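Local coordinates for protein interleukin-1beta (Gallus gallus, PDB 2WRY) that probably acts as a secreted inflammatory cytokine that binds the interleukin-1 receptor, this chain being the beta-trefoil cytokine part of a longer protein, at residues F12-F15 / C21-L24; T28-L33 / L89-A94. One frame throughout, in Å; residues are numbered along the deposited sequence.

Contact 1 of 2, residues F12-F15 / C21-L24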
# COMPACT_ATOMS: atom_id res chain seq x y z
N PHE A 12 8.94 0.71 -7.37
CA PHE A 12 9.57 -0.30 -6.50
C PHE A 12 8.99 -1.68 -6.75
O PHE A 12 7.78 -1.82 -6.99
CB PHE A 12 9.34 0.04 -5.01
CG PHE A 12 10.08 1.24 -4.53
CD1 PHE A 12 11.37 1.11 -4.03
CD2 PHE A 12 9.49 2.50 -4.56
CE1 PHE A 12 12.08 2.22 -3.58
CE2 PHE A 12 10.18 3.62 -4.11
CZ PHE A 12 11.50 3.48 -3.63
N ASP A 13 9.82 -2.71 -6.66
CA ASP A 13 9.29 -4.04 -6.44
C ASP A 13 8.94 -4.15 -4.96
O ASP A 13 9.57 -3.49 -4.13
CB ASP A 13 10.30 -5.12 -6.80
CG ASP A 13 10.36 -5.38 -8.27
OD1 ASP A 13 9.32 -5.75 -8.87
OD2 ASP A 13 11.46 -5.19 -8.82
N ILE A 14 7.97 -4.99 -4.64
CA ILE A 14 7.59 -5.19 -3.23
C ILE A 14 7.29 -6.65 -2.96
O ILE A 14 6.68 -7.33 -3.78
CB ILE A 14 6.37 -4.31 -2.85
CG1 ILE A 14 6.01 -4.50 -1.36
CG2 ILE A 14 5.18 -4.58 -3.79
CD1 ILE A 14 5.01 -3.47 -0.82
N PHE A 15 7.79 -7.14 -1.83
CA PHE A 15 7.45 -8.47 -1.34
C PHE A 15 7.15 -8.31 0.14
O PHE A 15 7.73 -7.45 0.79
CB PHE A 15 8.66 -9.41 -1.46
CG PHE A 15 8.99 -9.79 -2.86
CD1 PHE A 15 8.44 -10.94 -3.42
CD2 PHE A 15 9.84 -9.00 -3.63
CE1 PHE A 15 8.74 -11.32 -4.74
CE2 PHE A 15 10.13 -9.35 -4.96
CZ PHE A 15 9.58 -10.51 -5.50
N CYS A 21 4.45 -11.85 -3.23
CA CYS A 21 4.30 -10.60 -3.98
C CYS A 21 2.83 -10.33 -4.19
O CYS A 21 1.99 -11.18 -3.88
CB CYS A 21 5.00 -10.66 -5.33
SG CYS A 21 4.39 -11.94 -6.40
N PHE A 22 2.56 -9.15 -4.75
CA PHE A 22 1.17 -8.74 -5.06
C PHE A 22 0.84 -9.07 -6.52
O PHE A 22 1.68 -8.89 -7.43
CB PHE A 22 0.99 -7.23 -4.88
CG PHE A 22 1.13 -6.73 -3.46
CD1 PHE A 22 1.17 -7.59 -2.36
CD2 PHE A 22 1.23 -5.36 -3.25
CE1 PHE A 22 1.30 -7.05 -1.06
CE2 PHE A 22 1.34 -4.81 -1.97
CZ PHE A 22 1.38 -5.67 -0.86
N VAL A 23 -0.37 -9.56 -6.75
CA VAL A 23 -0.94 -9.59 -8.11
C VAL A 23 -2.30 -8.94 -8.09
O VAL A 23 -2.97 -8.94 -7.06
CB VAL A 23 -1.01 -11.03 -8.75
CG1 VAL A 23 0.37 -11.71 -8.76
CG2 VAL A 23 -2.09 -11.91 -8.11
N LEU A 24 -2.73 -8.40 -9.24
CA LEU A 24 -4.05 -7.79 -9.34
C LEU A 24 -5.06 -8.86 -9.75
O LEU A 24 -5.14 -9.24 -10.92
CB LEU A 24 -4.03 -6.58 -10.30
CG LEU A 24 -5.29 -5.72 -10.30
CD1 LEU A 24 -5.48 -5.06 -8.94
CD2 LEU A 24 -5.22 -4.66 -11.40
O HOH W 1 4.51 -7.41 -5.72

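Contact 2 of 2, residues T28-L33 / L89-A94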
# COMPACT_ATOMS: atom_id res chain seq x y z
N THR A 28 -10.36 -4.50 -8.74
CA THR A 28 -10.56 -3.84 -7.44
C THR A 28 -9.86 -4.53 -6.27
O THR A 28 -10.07 -4.18 -5.11
CB THR A 28 -12.06 -3.82 -7.07
OG1 THR A 28 -12.60 -5.14 -7.17
CG2 THR A 28 -12.78 -2.90 -8.01
N GLN A 29 -9.04 -5.53 -6.57
CA GLN A 29 -8.48 -6.33 -5.49
C GLN A 29 -7.10 -6.88 -5.78
O GLN A 29 -6.89 -7.62 -6.75
CB GLN A 29 -9.40 -7.50 -5.17
CG GLN A 29 -9.04 -8.24 -3.92
CD GLN A 29 -10.25 -8.85 -3.26
OE1 GLN A 29 -10.84 -8.24 -2.36
NE2 GLN A 29 -10.63 -10.04 -3.71
N LEU A 30 -6.18 -6.55 -4.88
CA LEU A 30 -4.88 -7.19 -4.88
C LEU A 30 -4.94 -8.45 -4.05
O LEU A 30 -5.63 -8.50 -3.02
CB LEU A 30 -3.83 -6.28 -4.25
CG LEU A 30 -3.37 -5.03 -4.98
CD1 LEU A 30 -2.55 -4.22 -3.98
CD2 LEU A 30 -2.57 -5.34 -6.23
N VAL A 31 -4.19 -9.47 -4.47
CA VAL A 31 -3.93 -10.63 -3.63
C VAL A 31 -2.43 -10.81 -3.49
O VAL A 31 -1.64 -10.29 -4.30
CB VAL A 31 -4.59 -11.94 -4.17
CG1 VAL A 31 -6.12 -11.79 -4.25
CG2 VAL A 31 -4.00 -12.35 -5.47
N ALA A 32 -2.04 -11.53 -2.44
CA ALA A 32 -0.62 -11.84 -2.24
C ALA A 32 -0.35 -13.33 -2.38
O ALA A 32 -1.05 -14.16 -1.83
CB ALA A 32 -0.14 -11.33 -0.89
N LEU A 33 0.67 -13.67 -3.15
CA LEU A 33 0.99 -15.09 -3.36
C LEU A 33 2.48 -15.30 -3.54
O LEU A 33 3.22 -14.34 -3.74
CB LEU A 33 0.20 -15.69 -4.52
CG LEU A 33 -0.31 -14.84 -5.70
CD1 LEU A 33 0.77 -13.98 -6.27
CD2 LEU A 33 -0.92 -15.74 -6.77
N LEU A 89 -9.24 -1.49 2.67
CA LEU A 89 -8.33 -1.11 1.60
C LEU A 89 -9.05 -1.31 0.28
O LEU A 89 -9.63 -2.39 0.00
CB LEU A 89 -7.10 -2.02 1.66
CG LEU A 89 -6.00 -1.68 0.64
CD1 LEU A 89 -5.36 -0.32 0.98
CD2 LEU A 89 -4.95 -2.79 0.69
N GLN A 90 -9.00 -0.27 -0.54
CA GLN A 90 -9.53 -0.40 -1.90
C GLN A 90 -8.57 0.12 -2.93
O GLN A 90 -7.57 0.76 -2.62
CB GLN A 90 -10.91 0.23 -2.03
CG GLN A 90 -10.98 1.68 -1.85
CD GLN A 90 -12.37 2.23 -2.21
OE1 GLN A 90 -13.39 1.52 -2.10
NE2 GLN A 90 -12.42 3.48 -2.64
N LEU A 91 -8.85 -0.22 -4.18
CA LEU A 91 -8.07 0.28 -5.29
C LEU A 91 -9.03 1.14 -6.10
O LEU A 91 -10.15 0.71 -6.42
CB LEU A 91 -7.58 -0.86 -6.16
CG LEU A 91 -6.77 -1.96 -5.46
CD1 LEU A 91 -6.46 -3.09 -6.45
CD2 LEU A 91 -5.48 -1.39 -4.87
N GLU A 92 -8.58 2.33 -6.42
CA GLU A 92 -9.41 3.28 -7.16
C GLU A 92 -8.72 3.73 -8.42
O GLU A 92 -7.51 3.95 -8.42
CB GLU A 92 -9.67 4.54 -6.29
CG GLU A 92 -10.43 4.30 -5.02
CD GLU A 92 -10.85 5.60 -4.34
OE1 GLU A 92 -10.90 5.63 -3.09
OE2 GLU A 92 -11.18 6.58 -5.06
N GLU A 93 -9.50 3.86 -9.50
CA GLU A 93 -9.02 4.53 -10.68
C GLU A 93 -8.83 5.98 -10.28
O GLU A 93 -9.80 6.67 -9.90
CB GLU A 93 -10.03 4.42 -11.83
CG GLU A 93 -10.19 3.02 -12.37
CD GLU A 93 -11.32 2.93 -13.38
OE1 GLU A 93 -11.24 3.63 -14.41
OE2 GLU A 93 -12.29 2.17 -13.13
N ALA A 94 -7.60 6.44 -10.32
CA ALA A 94 -7.33 7.83 -9.96
C ALA A 94 -6.12 8.23 -10.75
O ALA A 94 -5.21 7.42 -10.97
CB ALA A 94 -7.08 7.99 -8.44
O HOH W 2 -11.27 -2.03 -4.21
O HOH W 3 -8.97 -3.86 -2.37

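Contact 1 of 2, residues F12-F15 / C21-L24
Ile14 and Phe15 meet Cys21 and Phe22 in a buried, mainly apolar contact between two successive strands of the beta-trefoil. The strands are not paired here. Their short segments run at 106° to each other, and their axes come no nearer than 6.0 Å. Two side-chain pairs and one water link them. Ile14 offers both branches to the Phe22 ring. Its CG2 lies 4.1 Å from CD2 of Phe22, and its CD1 lies equally far from CE2 of the same ring. CG1 of Ile14 is anti to the backbone N (chi1 -178°), which leaves CG2 between N and the carbonyl carbon and brings CG2 near CD2 and CD1 near CE2. The Ile14 and Phe22 side chains cross obliquely. The second pair is Phe15 with Cys21. The CA-CB bond of Phe15 points away from the other strand, but the ring turns back, and its CE1 reaches 3.8 Å from CB of Cys21. The Phe15 ring therefore meets the methylene carbon of Cys21. A water joins the backbones: it lies 2.9 Å from Ile14 O and accepts a hydrogen bond from Phe22 N at 2.8 Å. Leu159 and Tyr157 also pack on Ile14, and Leu30 on Phe22. Apolar packing thus joins the two strands, while the water serves two backbone polar groups that do not bond directly.

Contact 2 of 2, residues T28-L33 / L89-A94
In the beta-trefoil, Leu91 of strand 86-93 packs against the start of strand 29-33 in a partly buried contact. The two strands lie in different sheets, and Leu91 and two waters make most of the link. CD1 of Leu91 rests against the backbone at the entry to strand 29-33, 3.6 Å from Gln29 N and 3.7 Å from Thr28 C. The same methyl touches CG of Leu30 at 3.9 Å, and the two leucine side chains cross at about a right angle. CG of Leu91 stands beside its own backbone N, anti to the carbonyl carbon (chi1 -55°); its CB points toward the facing strand, and CD1 meets it. Cut back to alanine, Leu91 would probably leave a gap beside the Thr28-Gln29 peptide and Leu30 without its methyl neighbour. The polar link passes through Thr28 O, which two waters approach. One donates to Thr28 O at 2.6 Å and accepts from Leu91 N at 3.0 Å. The other lies 3.0 Å from Thr28 O and 2.9 Å from Leu89 O. Along strand 86-93, Gln90 NE2 donates to Glu92 OE1 from above the carboxylate plane. That oxygen also takes a salt bridge from Arg107 and a hydrogen bond from Ser79. Around the contact, Met78 of strand 76-83 covers Leu30 and Leu89, and Val143 lies against the same two leucines.

Overall arrangement
From the N terminus, the chain runs along strand 4-16 and after a short loop continues, turned across it, in strand 21-26. Contact 1 closes this short loop. Strand 29-33 follows directly and pairs antiparallel with strand 21-26, with backbone bonds such as Val23 N to Val31 O (2.9 Å). Contact 2 then closes a much longer loop, with strands 45-53, 66-71 and 76-83 inside it. The contacts are in series, neither nested nor crossed, and their centres lie about 11 Å apart. Leu24 CD1 meets Leu91 CD1 between them. Together they tie the three-stranded sheet, through 21-26 and 29-33, to strands 4-16 and 86-93 of the large antiparallel sheet.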